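Local atomic coordinates of arginyl-tRNA synthetase (Campylobacter jejuni, PDB entry 3FNR), a protein that catalyses the ATP-dependent attachment of L-arginine to tRNA(Arg), releasing AMP and diphosphate. Residues 4-9 / 365-370; 11-16 / 428-433; 75-80 / 166-171; 81-86 / 138-143; 278-283 / 324-329. The protein carries 1 engineered substitution. All coordinates share one frame; numbering follows the deposited sequence. Where two conformers were deposited one is given.

Contact 1: residues 4-9 / 365-370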
# COMPACT_ATOMS: atom_id res chain seq x y z
N SER A 4 13.73 -35.54 -4.21
CA SER A 4 15.01 -35.71 -4.88
C SER A 4 15.96 -34.58 -4.48
O SER A 4 15.75 -33.43 -4.86
CB SER A 4 14.83 -35.74 -6.40
OG SER A 4 16.08 -35.89 -7.06
N LYS A 5 16.98 -34.93 -3.71
CA LYS A 5 18.01 -33.98 -3.30
C LYS A 5 18.83 -33.49 -4.48
O LYS A 5 19.25 -32.34 -4.50
CB LYS A 5 18.91 -34.58 -2.22
CG LYS A 5 18.32 -34.45 -0.83
CD LYS A 5 18.36 -35.78 -0.11
CE LYS A 5 19.41 -35.80 0.96
NZ LYS A 5 19.69 -37.18 1.43
N THR A 6 19.05 -34.38 -5.46
CA THR A 6 19.76 -34.03 -6.70
C THR A 6 19.04 -32.91 -7.44
O THR A 6 19.68 -31.95 -7.89
CB THR A 6 19.91 -35.25 -7.65
OG1 THR A 6 20.44 -36.37 -6.93
CG2 THR A 6 20.85 -34.92 -8.82
N PHE A 7 17.72 -33.03 -7.56
CA PHE A 7 16.89 -32.05 -8.26
C PHE A 7 16.86 -30.73 -7.51
O PHE A 7 17.18 -29.69 -8.08
CB PHE A 7 15.47 -32.60 -8.47
CG PHE A 7 14.56 -31.66 -9.23
CD1 PHE A 7 14.71 -31.48 -10.61
CD2 PHE A 7 13.54 -30.96 -8.57
CE1 PHE A 7 13.87 -30.61 -11.31
CE2 PHE A 7 12.70 -30.09 -9.27
CZ PHE A 7 12.86 -29.91 -10.64
N LEU A 8 16.51 -30.78 -6.23
CA LEU A 8 16.51 -29.60 -5.37
C LEU A 8 17.86 -28.87 -5.31
O LEU A 8 17.91 -27.64 -5.26
CB LEU A 8 16.04 -29.96 -3.96
CG LEU A 8 14.61 -30.46 -3.73
CD1 LEU A 8 14.45 -30.92 -2.29
CD2 LEU A 8 13.55 -29.40 -4.07
N ASN A 9 18.95 -29.64 -5.32
CA ASN A 9 20.29 -29.05 -5.36
C ASN A 9 20.52 -28.26 -6.64
O ASN A 9 21.11 -27.19 -6.61
CB ASN A 9 21.37 -30.12 -5.22
CG ASN A 9 22.77 -29.54 -5.14
OD1 ASN A 9 23.05 -28.68 -4.30
ND2 ASN A 9 23.64 -29.99 -6.02
N ASP A 365 26.75 -30.51 -2.46
CA ASP A 365 25.66 -31.11 -3.23
C ASP A 365 24.39 -31.38 -2.43
O ASP A 365 23.38 -31.83 -2.99
CB ASP A 365 26.13 -32.38 -3.94
CG ASP A 365 26.75 -33.40 -3.00
OD1 ASP A 365 26.34 -33.49 -1.81
OD2 ASP A 365 27.65 -34.14 -3.45
N LEU A 366 24.45 -31.13 -1.12
CA LEU A 366 23.29 -31.24 -0.21
C LEU A 366 22.83 -32.68 0.08
O LEU A 366 21.80 -32.89 0.72
CB LEU A 366 22.11 -30.39 -0.71
CG LEU A 366 21.96 -28.91 -0.31
CD1 LEU A 366 23.23 -28.26 0.16
CD2 LEU A 366 21.35 -28.11 -1.45
N GLN A 367 23.62 -33.65 -0.36
CA GLN A 367 23.25 -35.06 -0.26
C GLN A 367 23.20 -35.55 1.19
O GLN A 367 22.45 -36.47 1.51
CB GLN A 367 24.20 -35.91 -1.10
CG GLN A 367 23.53 -37.11 -1.78
CD GLN A 367 22.46 -36.70 -2.79
OE1 GLN A 367 22.71 -35.93 -3.71
NE2 GLN A 367 21.26 -37.23 -2.60
N SER A 368 23.96 -34.92 2.08
CA SER A 368 24.02 -35.34 3.48
C SER A 368 22.91 -34.81 4.37
O SER A 368 22.82 -35.18 5.54
CB SER A 368 25.36 -34.96 4.09
OG SER A 368 25.40 -33.56 4.34
N LEU A 369 22.07 -33.93 3.82
CA LEU A 369 20.94 -33.36 4.58
C LEU A 369 19.98 -34.42 5.11
O LEU A 369 19.57 -35.32 4.38
CB LEU A 369 20.18 -32.37 3.69
CG LEU A 369 20.37 -30.86 3.85
CD1 LEU A 369 21.75 -30.46 4.33
CD2 LEU A 369 20.04 -30.16 2.54
N ASN A 370 19.66 -34.32 6.40
CA ASN A 370 18.63 -35.16 7.00
C ASN A 370 17.25 -34.69 6.56
O ASN A 370 17.14 -33.66 5.89
CB ASN A 370 18.78 -35.20 8.54
CG ASN A 370 18.56 -33.85 9.22
OD1 ASN A 370 17.99 -32.92 8.66
ND2 ASN A 370 19.01 -33.75 10.46
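Lys5 lays its aliphatic chain across the amide end of Gln367, CB coming within 3.6 Å of Gln367 NE2. The lysine chain then bends at chi2 and chi3. These bends carry the ammonium past the amide to the backbone of the 365-370 loop. There Lys5 NZ gives a hydrogen bond to Gln367 O at 2.9 Å, tilted 32° from the carbonyl plane. Leu369 O lies close by, 3.5 Å from Lys5 CE.

One helical turn later, Asn9 meets the start of the loop. With CG anti to the backbone N (chi1 -175°), its amide reaches the Asp365 carbonyl, and Asn9 CG stands 3.2 Å from Asp365 O. Asn9 OD1 touches the CD2 methyl of Leu366 at 3.4 Å, but its hydrogen bond is with Lys430.

The loop has its own bracing. Asp365 OD1 accepts from Gln367 N at 3.1 Å, an Asx turn, and a type I beta turn runs from Leu366 to Leu369. The contact thus fastens the N-terminal helix 5-17 to the loop between helices 336-353 and 371-381. Lys5 and Leu8 also touch Val374 of helix 371-381, while Asp365 and Leu366 rest on helix 425-445.

Contact 2: residues 11-16 / 428-433; sequences LANQAL and LLKLFS
Lys430 reaches from the helical DALR anticodon-binding domain to Asn13 on the N-terminal helix 5-17. The two helices meet at 58°, with segment axes 11.0 Å apart, so side chains rather than backbones bridge the gap.

The closer packing is at Leu16. Its two methyls face helix 425-445: CD2 comes 3.4 Å from Ser433 OG, and CD1 rests 3.9 Å from CG of Lys430. Ser433 OG is itself engaged, giving a hydrogen bond of 2.6 Å to Lys430 O one turn back. The leucine methyls therefore pack against a hydroxyl that already has an acceptor.

The contact at Ala12 is thin by comparison. Ala12 CB approaches no nearer than 4.2 Å, to Lys430 CE. Asn13 lies on the partly exposed side, yet it makes the short polar link of the contact.

Lys430 itself is buried. Its chain is fully extended from a first torsion of -169°, which sends the ammonium across to helix 5-17. Besides Asn13 it bonds to Asn9 OD1 and to the carbonyls of Met362 and Ala364, so a buried charge is surrounded by neutral oxygens. Lys430 NZ meets Asn13 OD1 at 2.7 Å, standing above the carbonyl plane by 40° and not on a lone pair.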
# COMPACT_ATOMS: atom_id res chain seq x y z
N LEU A 11 18.16 -26.79 -8.44
CA LEU A 11 17.36 -25.58 -8.20
C LEU A 11 18.08 -24.61 -7.26
O LEU A 11 18.05 -23.39 -7.48
CB LEU A 11 15.98 -25.92 -7.64
CG LEU A 11 14.97 -26.63 -8.56
CD1 LEU A 11 13.61 -26.69 -7.89
CD2 LEU A 11 14.86 -25.96 -9.93
N ALA A 12 18.72 -25.15 -6.23
CA ALA A 12 19.52 -24.35 -5.29
C ALA A 12 20.67 -23.67 -6.02
O ALA A 12 20.91 -22.48 -5.81
CB ALA A 12 20.03 -25.20 -4.15
N ASN A 13 21.35 -24.41 -6.89
CA ASN A 13 22.44 -23.84 -7.68
C ASN A 13 21.98 -22.72 -8.61
O ASN A 13 22.67 -21.72 -8.76
CB ASN A 13 23.14 -24.93 -8.50
CG ASN A 13 24.12 -25.74 -7.68
OD1 ASN A 13 24.60 -25.29 -6.63
ND2 ASN A 13 24.44 -26.93 -8.16
N GLN A 14 20.80 -22.88 -9.21
CA GLN A 14 20.24 -21.86 -10.10
C GLN A 14 19.85 -20.59 -9.34
O GLN A 14 20.10 -19.48 -9.81
CB GLN A 14 19.04 -22.41 -10.86
CG GLN A 14 19.42 -23.44 -11.92
CD GLN A 14 18.27 -24.34 -12.32
OE1 GLN A 14 18.48 -25.48 -12.73
NE2 GLN A 14 17.04 -23.83 -12.19
N ALA A 15 19.25 -20.79 -8.17
CA ALA A 15 18.87 -19.71 -7.29
C ALA A 15 20.07 -18.92 -6.80
O ALA A 15 20.06 -17.69 -6.78
CB ALA A 15 18.10 -20.27 -6.10
N LEU A 16 21.13 -19.64 -6.40
CA LEU A 16 22.30 -19.00 -5.80
C LEU A 16 23.28 -18.39 -6.81
O LEU A 16 24.05 -17.49 -6.46
CB LEU A 16 23.02 -19.98 -4.87
CG LEU A 16 22.25 -20.49 -3.65
CD1 LEU A 16 22.94 -21.73 -3.09
CD2 LEU A 16 22.08 -19.42 -2.59
N LEU A 428 25.36 -27.65 5.09
CA LEU A 428 24.52 -26.88 6.00
C LEU A 428 24.57 -25.39 5.70
O LEU A 428 23.54 -24.73 5.67
CB LEU A 428 24.90 -27.16 7.45
CG LEU A 428 24.69 -28.61 7.91
CD1 LEU A 428 25.39 -28.86 9.24
CD2 LEU A 428 23.21 -28.93 8.01
N LEU A 429 25.77 -24.86 5.47
CA LEU A 429 25.92 -23.47 5.07
C LEU A 429 25.18 -23.15 3.77
O LEU A 429 24.50 -22.12 3.69
CB LEU A 429 27.40 -23.10 4.95
CG LEU A 429 28.17 -22.99 6.28
CD1 LEU A 429 29.64 -22.73 6.02
CD2 LEU A 429 27.57 -21.92 7.19
N LYS A 430 25.30 -24.02 2.76
CA LYS A 430 24.62 -23.80 1.48
C LYS A 430 23.10 -23.79 1.67
O LYS A 430 22.41 -22.93 1.11
CB LYS A 430 25.02 -24.86 0.45
CG LYS A 430 24.57 -24.54 -0.98
CD LYS A 430 24.86 -25.70 -1.93
CE LYS A 430 24.15 -25.54 -3.26
NZ LYS A 430 24.61 -26.55 -4.24
N LEU A 431 22.62 -24.74 2.47
CA LEU A 431 21.23 -24.75 2.88
C LEU A 431 20.86 -23.40 3.47
O LEU A 431 19.89 -22.78 3.03
CB LEU A 431 20.98 -25.86 3.91
CG LEU A 431 19.58 -25.89 4.54
CD1 LEU A 431 18.52 -26.08 3.48
CD2 LEU A 431 19.46 -26.97 5.58
N PHE A 432 21.65 -22.93 4.44
CA PHE A 432 21.39 -21.68 5.15
C PHE A 432 21.39 -20.49 4.20
O PHE A 432 20.56 -19.59 4.34
CB PHE A 432 22.41 -21.47 6.27
CG PHE A 432 22.18 -22.33 7.49
CD1 PHE A 432 22.79 -21.99 8.69
CD2 PHE A 432 21.36 -23.46 7.45
CE1 PHE A 432 22.60 -22.77 9.83
CE2 PHE A 432 21.17 -24.25 8.58
CZ PHE A 432 21.79 -23.90 9.77
N SER A 433 22.29 -20.51 3.22
CA SER A 433 22.42 -19.41 2.26
C SER A 433 21.16 -19.27 1.43
O SER A 433 20.78 -18.17 1.04
CB SER A 433 23.63 -19.60 1.35
OG SER A 433 23.39 -20.59 0.37

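Contact 3: residues 75-80 / 166-171. With SO4 (sulfate ion), chain E.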
# COMPACT_ATOMS: atom_id res chain seq x y z
N TYR A 75 -5.16 9.67 -7.16
CA TYR A 75 -6.08 10.70 -7.60
C TYR A 75 -6.11 11.81 -6.57
O TYR A 75 -6.45 11.57 -5.41
CB TYR A 75 -7.48 10.11 -7.76
CG TYR A 75 -8.50 11.08 -8.32
CD1 TYR A 75 -8.51 11.39 -9.68
CD2 TYR A 75 -9.45 11.66 -7.50
CE1 TYR A 75 -9.45 12.26 -10.20
CE2 TYR A 75 -10.39 12.55 -8.01
CZ TYR A 75 -10.39 12.84 -9.36
OH TYR A 75 -11.33 13.70 -9.89
N VAL A 76 -5.76 13.02 -7.01
CA VAL A 76 -5.73 14.20 -6.15
C VAL A 76 -7.05 14.98 -6.27
O VAL A 76 -7.32 15.56 -7.31
CB VAL A 76 -4.54 15.14 -6.50
CG1 VAL A 76 -4.34 16.16 -5.42
CG2 VAL A 76 -3.25 14.34 -6.71
N ASN A 77 -7.85 14.99 -5.21
CA ASN A 77 -9.10 15.73 -5.19
C ASN A 77 -8.82 17.21 -4.95
O ASN A 77 -9.09 17.73 -3.87
CB ASN A 77 -10.04 15.21 -4.09
CG ASN A 77 -10.70 13.89 -4.44
OD1 ASN A 77 -11.63 13.83 -5.24
ND2 ASN A 77 -10.23 12.81 -3.81
N ASP A 78 -8.28 17.88 -5.97
CA ASP A 78 -7.75 19.22 -5.78
C ASP A 78 -8.57 20.34 -6.42
O ASP A 78 -8.03 21.38 -6.79
CB ASP A 78 -6.28 19.29 -6.21
CG ASP A 78 -6.09 19.16 -7.72
OD1 ASP A 78 -5.00 19.53 -8.19
OD2 ASP A 78 -7.01 18.70 -8.44
N ALA A 79 -9.88 20.11 -6.54
CA ALA A 79 -10.79 21.15 -7.00
C ALA A 79 -10.78 22.30 -5.99
O ALA A 79 -10.61 22.06 -4.80
CB ALA A 79 -12.19 20.60 -7.13
N GLY A 80 -10.95 23.52 -6.49
CA GLY A 80 -11.02 24.72 -5.66
C GLY A 80 -12.08 24.61 -4.58
O GLY A 80 -11.87 25.04 -3.45
N VAL A 166 -2.55 12.29 -10.31
CA VAL A 166 -3.43 12.97 -11.27
C VAL A 166 -4.39 13.95 -10.61
O VAL A 166 -4.89 13.69 -9.52
CB VAL A 166 -4.23 11.97 -12.17
CG1 VAL A 166 -3.34 11.25 -13.08
CG2 VAL A 166 -5.01 10.97 -11.34
N SER A 167 -4.65 15.06 -11.28
CA SER A 167 -5.48 16.13 -10.73
C SER A 167 -6.94 16.03 -11.18
O SER A 167 -7.22 15.78 -12.34
CB SER A 167 -4.90 17.49 -11.13
OG SER A 167 -5.75 18.55 -10.73
N GLU A 168 -7.84 16.23 -10.22
CA GLU A 168 -9.27 16.38 -10.47
C GLU A 168 -9.55 17.52 -11.46
O GLU A 168 -10.37 17.38 -12.37
CB GLU A 168 -10.00 16.64 -9.13
CG GLU A 168 -11.50 16.91 -9.23
CD GLU A 168 -12.19 17.02 -7.87
OE1 GLU A 168 -13.41 16.76 -7.80
OE2 GLU A 168 -11.52 17.37 -6.87
N ARG A 169 -8.82 18.62 -11.29
CA ARG A 169 -8.96 19.82 -12.12
C ARG A 169 -8.70 19.60 -13.61
O ARG A 169 -9.25 20.31 -14.43
CB ARG A 169 -8.07 20.96 -11.59
CG ARG A 169 -8.63 21.66 -10.36
CD ARG A 169 -8.13 23.10 -10.26
NE ARG A 169 -6.90 23.23 -9.49
CZ ARG A 169 -6.81 23.85 -8.31
NH1 ARG A 169 -7.88 24.40 -7.75
NH2 ARG A 169 -5.64 23.91 -7.69
N SER A 170 -7.90 18.59 -13.95
CA SER A 170 -7.63 18.29 -15.35
C SER A 170 -8.75 17.49 -16.04
O SER A 170 -8.62 17.11 -17.21
CB SER A 170 -6.28 17.57 -15.51
OG SER A 170 -6.37 16.21 -15.16
N TYR A 171 -9.86 17.27 -15.32
CA TYR A 171 -11.02 16.54 -15.85
C TYR A 171 -12.29 17.38 -16.00
O TYR A 171 -13.38 16.83 -16.17
CB TYR A 171 -11.32 15.32 -14.97
CG TYR A 171 -10.28 14.23 -15.08
CD1 TYR A 171 -9.29 14.09 -14.12
CD2 TYR A 171 -10.30 13.33 -16.16
CE1 TYR A 171 -8.32 13.08 -14.22
CE2 TYR A 171 -9.36 12.31 -16.26
CZ TYR A 171 -8.37 12.20 -15.29
OH TYR A 171 -7.42 11.21 -15.38
S SO4 E . -11.53 24.98 -9.60
O1 SO4 E . -11.66 25.70 -10.86
O2 SO4 E . -10.30 25.41 -8.93
O3 SO4 E . -12.68 25.24 -8.75
O4 SO4 E . -11.45 23.54 -9.87
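The Tyr75 side chain crosses Glu168 obliquely, ring and carboxylate planes 55° apart. A chi1 of -176° extends the ring along Glu168, and its OH ends 3.3 Å from Glu168 CG. Tyr75 CD1 also meets the Val166 CG2 methyl at 3.9 Å, the side chains crossing at about a right angle.

Adjacent parallel strands 69-76 and 165-167 of the class I Rossmann-fold catalytic domain supply the frame. Val76 N bonds to Val166 O at 2.7 Å, and Glu168 N returns a bond to Val76 O. Beyond them, Ser167 OG donates to Asp78 OD2 at 2.6 Å, on the syn lone pair. Glu168 runs out extended, and its OE2 accepts from Ala79 N at 3.2 Å, met from above the carboxylate plane.

The Arg169 guanidinium lies flat against Asp78 O, which sits over its centre. At its edge, NH1 bonds to sulfate O2 at 2.9 Å. NH2 forms a salt bridge to Asp141.

Val76 and Asn77 touch Pro41 and Asn40 of the HIGH motif, the class I ATP-binding signature. Arg169, Tyr172 OH and, weakly, Gly80 N hold the sulfate, probably from the crystallisation liquor, which suggests that the spot can accept an anion.

Contact 4: residues 81-86 / 138-143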
# COMPACT_ATOMS: atom_id res chain seq x y z
N ASN A 81 -13.20 23.99 -4.94
CA ASN A 81 -14.33 23.76 -4.03
C ASN A 81 -14.03 22.71 -2.96
O ASN A 81 -14.65 22.70 -1.90
CB ASN A 81 -15.57 23.36 -4.84
CG ASN A 81 -15.84 24.29 -6.03
OD1 ASN A 81 -16.62 25.24 -5.93
ND2 ASN A 81 -15.18 24.02 -7.16
N GLN A 82 -13.08 21.82 -3.26
CA GLN A 82 -12.66 20.77 -2.34
C GLN A 82 -11.61 21.27 -1.34
O GLN A 82 -11.68 20.95 -0.15
CB GLN A 82 -12.11 19.56 -3.12
CG GLN A 82 -13.13 18.86 -4.02
CD GLN A 82 -13.81 17.68 -3.34
OE1 GLN A 82 -14.53 17.84 -2.35
NE2 GLN A 82 -13.59 16.49 -3.87
N ILE A 83 -10.66 22.06 -1.83
CA ILE A 83 -9.52 22.54 -1.04
C ILE A 83 -9.72 23.92 -0.41
O ILE A 83 -8.81 24.42 0.25
CB ILE A 83 -8.21 22.57 -1.88
CG1 ILE A 83 -8.30 23.64 -2.98
CG2 ILE A 83 -7.86 21.17 -2.41
CD1 ILE A 83 -6.98 23.92 -3.70
N TYR A 84 -10.90 24.52 -0.61
CA TYR A 84 -11.21 25.85 -0.08
C TYR A 84 -11.04 25.91 1.44
O TYR A 84 -10.37 26.80 1.95
CB TYR A 84 -12.62 26.30 -0.48
CG TYR A 84 -12.96 27.74 -0.11
CD1 TYR A 84 -12.53 28.81 -0.90
CD2 TYR A 84 -13.71 28.02 1.04
CE1 TYR A 84 -12.84 30.13 -0.57
CE2 TYR A 84 -14.02 29.34 1.39
CZ TYR A 84 -13.58 30.39 0.58
OH TYR A 84 -13.89 31.69 0.93
N LEU A 85 -11.63 24.93 2.13
CA LEU A 85 -11.57 24.83 3.59
C LEU A 85 -10.14 24.76 4.13
O LEU A 85 -9.85 25.31 5.20
CB LEU A 85 -12.37 23.62 4.09
CG LEU A 85 -13.35 23.78 5.27
CD1 LEU A 85 -13.87 22.42 5.76
CD2 LEU A 85 -12.78 24.57 6.44
N LEU A 86 -9.24 24.10 3.40
CA LEU A 86 -7.83 24.07 3.76
C LEU A 86 -7.20 25.47 3.70
O LEU A 86 -6.43 25.84 4.59
CB LEU A 86 -7.06 23.10 2.86
CG LEU A 86 -5.56 22.94 3.12
CD1 LEU A 86 -5.31 22.13 4.39
CD2 LEU A 86 -4.88 22.31 1.91
N SER A 138 -5.86 31.26 -3.46
CA SER A 138 -4.42 31.36 -3.74
C SER A 138 -3.62 30.65 -2.64
O SER A 138 -2.57 30.04 -2.92
CB SER A 138 -3.98 32.82 -3.84
OG SER A 138 -4.52 33.43 -5.00
N LEU A 139 -4.12 30.73 -1.41
CA LEU A 139 -3.51 30.11 -0.24
C LEU A 139 -3.72 28.60 -0.30
O LEU A 139 -2.79 27.83 -0.05
CB LEU A 139 -4.12 30.68 1.05
CG LEU A 139 -3.27 30.99 2.30
CD1 LEU A 139 -4.18 31.05 3.52
CD2 LEU A 139 -2.13 30.00 2.53
N ALA A 140 -4.94 28.20 -0.63
CA ALA A 140 -5.33 26.80 -0.78
C ALA A 140 -4.53 26.06 -1.85
O ALA A 140 -4.15 24.91 -1.64
CB ALA A 140 -6.81 26.68 -1.05
N ASP A 141 -4.28 26.71 -2.99
CA ASP A 141 -3.46 26.13 -4.07
C ASP A 141 -2.03 25.85 -3.62
O ASP A 141 -1.47 24.79 -3.91
CB ASP A 141 -3.43 27.04 -5.30
CG ASP A 141 -4.75 27.06 -6.05
OD1 ASP A 141 -5.61 26.17 -5.82
OD2 ASP A 141 -4.94 27.98 -6.88
N TRP A 142 -1.45 26.83 -2.92
CA TRP A 142 -0.10 26.73 -2.35
C TRP A 142 -0.07 25.66 -1.27
O TRP A 142 0.89 24.89 -1.18
CB TRP A 142 0.33 28.08 -1.75
CG TRP A 142 1.63 28.02 -0.97
CD1 TRP A 142 2.89 28.14 -1.47
CD2 TRP A 142 1.77 27.84 0.45
NE1 TRP A 142 3.82 28.04 -0.46
CE2 TRP A 142 3.16 27.85 0.73
CE3 TRP A 142 0.87 27.67 1.50
CZ2 TRP A 142 3.66 27.70 2.03
CZ3 TRP A 142 1.37 27.51 2.79
CH2 TRP A 142 2.75 27.53 3.04
N ALA A 143 -1.12 25.63 -0.46
CA ALA A 143 -1.23 24.71 0.67
C ALA A 143 -1.38 23.27 0.23
O ALA A 143 -0.67 22.40 0.74
CB ALA A 143 -2.39 25.10 1.54
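Two helices of the class I catalytic domain cross here, both in the long connection between the parallel neighbouring strands 69-76 and 165-167, and Ile83 meets Ala140 at the crossing. Helix 80-98 follows the first strand and helix 136-157 precedes the second. Their short segments run almost perpendicular, at 92°, and the axes approach to 8.1 Å. The small alanines allow this closeness.

Ala140 CB points at the first helix and touches its backbone: it lies 3.3 Å from Ile83 O. The CD1 methyl of Ile83 packs on the same Ala140 CB at 3.8 Å. Ile83 CG1 stands between the backbone N and the carbonyl carbon (chi1 67°), which turns the ethyl branch over the second helix. One turn further on, Leu86 uses one branch, its CD2 lying 3.8 Å from Ala143 CB.

No hydrogen bond joins the two segments, so the contact rests on apolar packing. The first helix is kinked at Leu85 and Leu86, whose backbone N atoms lack the bond to the preceding turn. Helix 113-126 packs on Trp142 of the second helix.

The polar side chain among the touching residues is Asp141. Its carboxylate is held by a salt bridge to Arg169, and its OD1 lies 3.4 Å from Ile83 CD1.

Contact 5: residues 278-283 / 324-329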
# COMPACT_ATOMS: atom_id res chain seq x y z
N LEU A 278 -3.81 -1.50 19.24
CA LEU A 278 -3.80 -1.54 20.70
C LEU A 278 -2.41 -1.26 21.24
O LEU A 278 -1.41 -1.56 20.58
CB LEU A 278 -4.26 -2.91 21.22
CG LEU A 278 -5.64 -3.45 20.88
CD1 LEU A 278 -5.75 -4.89 21.34
CD2 LEU A 278 -6.73 -2.62 21.52
N LYS A 279 -2.37 -0.67 22.43
CA LYS A 279 -1.15 -0.59 23.23
C LYS A 279 -1.49 -0.93 24.68
O LYS A 279 -2.35 -0.28 25.30
CB LYS A 279 -0.51 0.80 23.15
CG LYS A 279 0.90 0.86 23.74
CD LYS A 279 1.11 2.12 24.57
CE LYS A 279 1.73 3.25 23.76
NZ LYS A 279 3.21 3.13 23.68
N ASP A 280 -0.83 -1.97 25.20
CA ASP A 280 -1.03 -2.51 26.56
C ASP A 280 -2.46 -3.01 26.84
O ASP A 280 -2.94 -2.94 27.97
CB ASP A 280 -0.55 -1.52 27.64
CG ASP A 280 0.94 -1.20 27.53
OD1 ASP A 280 1.31 -0.01 27.66
OD2 ASP A 280 1.75 -2.13 27.32
N GLY A 281 -3.12 -3.51 25.80
CA GLY A 281 -4.48 -4.03 25.91
C GLY A 281 -5.58 -3.00 25.69
O GLY A 281 -6.76 -3.35 25.56
N GLU A 282 -5.19 -1.73 25.64
CA GLU A 282 -6.12 -0.62 25.47
C GLU A 282 -5.99 -0.08 24.05
O GLU A 282 -4.88 -0.10 23.50
CB GLU A 282 -5.78 0.48 26.48
CG GLU A 282 -6.97 1.29 26.98
CD GLU A 282 -6.57 2.58 27.69
OE1 GLU A 282 -7.31 3.00 28.61
OE2 GLU A 282 -5.52 3.16 27.34
N PRO A 283 -7.11 0.36 23.43
CA PRO A 283 -7.05 1.03 22.12
C PRO A 283 -6.07 2.20 22.05
O PRO A 283 -6.02 3.02 22.98
CB PRO A 283 -8.50 1.51 21.90
CG PRO A 283 -9.19 1.33 23.22
CD PRO A 283 -8.50 0.20 23.88
N ASP A 324 -1.73 -5.60 18.96
CA ASP A 324 -1.16 -4.88 20.09
C ASP A 324 0.31 -4.60 19.81
O ASP A 324 1.11 -5.52 19.66
CB ASP A 324 -1.32 -5.68 21.39
CG ASP A 324 -1.23 -4.80 22.64
OD1 ASP A 324 -0.42 -3.84 22.67
OD2 ASP A 324 -1.97 -5.07 23.61
N ILE A 325 0.65 -3.31 19.78
CA ILE A 325 2.00 -2.86 19.44
C ILE A 325 3.06 -3.11 20.53
O ILE A 325 4.25 -2.92 20.30
CB ILE A 325 2.02 -1.36 19.03
CG1 ILE A 325 1.69 -0.45 20.22
CG2 ILE A 325 1.08 -1.12 17.84
CD1 ILE A 325 2.11 0.99 20.03
N SER A 326 2.60 -3.54 21.71
CA SER A 326 3.48 -3.88 22.82
C SER A 326 4.22 -5.19 22.56
O SER A 326 5.24 -5.49 23.20
CB SER A 326 2.69 -3.98 24.13
OG SER A 326 1.70 -5.00 24.04
N ASP A 327 3.71 -5.97 21.60
CA ASP A 327 4.31 -7.24 21.18
C ASP A 327 5.66 -7.03 20.49
O ASP A 327 6.49 -7.94 20.46
CB ASP A 327 3.36 -7.99 20.23
CG ASP A 327 2.02 -8.35 20.88
OD1 ASP A 327 1.23 -9.07 20.23
OD2 ASP A 327 1.75 -7.91 22.03
N LEU A 328 5.89 -5.82 19.97
CA LEU A 328 7.13 -5.46 19.29
C LEU A 328 8.28 -5.15 20.25
O LEU A 328 9.38 -4.78 19.83
CB LEU A 328 6.89 -4.28 18.35
CG LEU A 328 5.64 -4.38 17.48
CD1 LEU A 328 5.37 -3.07 16.79
CD2 LEU A 328 5.74 -5.52 16.45
N GLN A 329 8.02 -5.28 21.55
CA GLN A 329 9.04 -5.14 22.58
C GLN A 329 9.67 -6.50 22.87
O GLN A 329 10.82 -6.57 23.33
CB GLN A 329 8.45 -4.52 23.85
CG GLN A 329 7.80 -3.14 23.66
CD GLN A 329 8.72 -1.97 23.99
OE1 GLN A 329 8.36 -1.09 24.77
NE2 GLN A 329 9.92 -1.96 23.39
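A beta hairpin at the end of strand 267-279 is held here by the carboxylate of Asp324, which meets the backbone of Asp280 and Gly281. The hairpin turns through a type I' beta turn from Lys279 to Glu282. It leads into the sequence KMSK, the class I signature loop, part of which is not modelled.

Both oxygens of Asp324 face the turn. OD2 accepts from Gly281 N at 2.9 Å, on the syn side of the carboxylate. OD1 takes a weak bond from Asp280 N at 3.2 Å. Asp324 points its carboxylate away from its own N (chi1 -158°) and so across to the turn. OD1 also accepts from Ser326 N at 3.2 Å, closing an Asx turn.

Beside it the backbones join: Ile325 N bonds to Leu278 O at 2.8 Å, nearly straight at 171°. Ile325 CG1 then packs on Lys279 CG at 3.8 Å. The lysine's ammonium goes to Glu302 in a salt bridge.

One carboxylate thus ties the hairpin to the turn after strand 321-324. Backbone N-H groups of Gly281, Ser326 and, weakly, Asp280 point to it, which would be expected to favour its ionised form.

The contacts fall into three places. Contacts 1 and 2 share helix 5-17, with centres about 10 Å apart, and Lys430 bonds into both. Contacts 3 and 4, with centres about 12 Å apart, lie across the chain's centre from that pair and are joined by the Arg169-Asp141 salt bridge. The side chain of Asp141 is about 6 Å from the sulfate, and contact 3 touches the HIGH motif. Contact 5, which leads into the KMSK loop, belongs to the same sheet as contact 3, but their centres are about 39 Å apart. Contacts 1 and 3 lie about 58 Å apart between centres, separating the anticodon-binding end from the catalytic one.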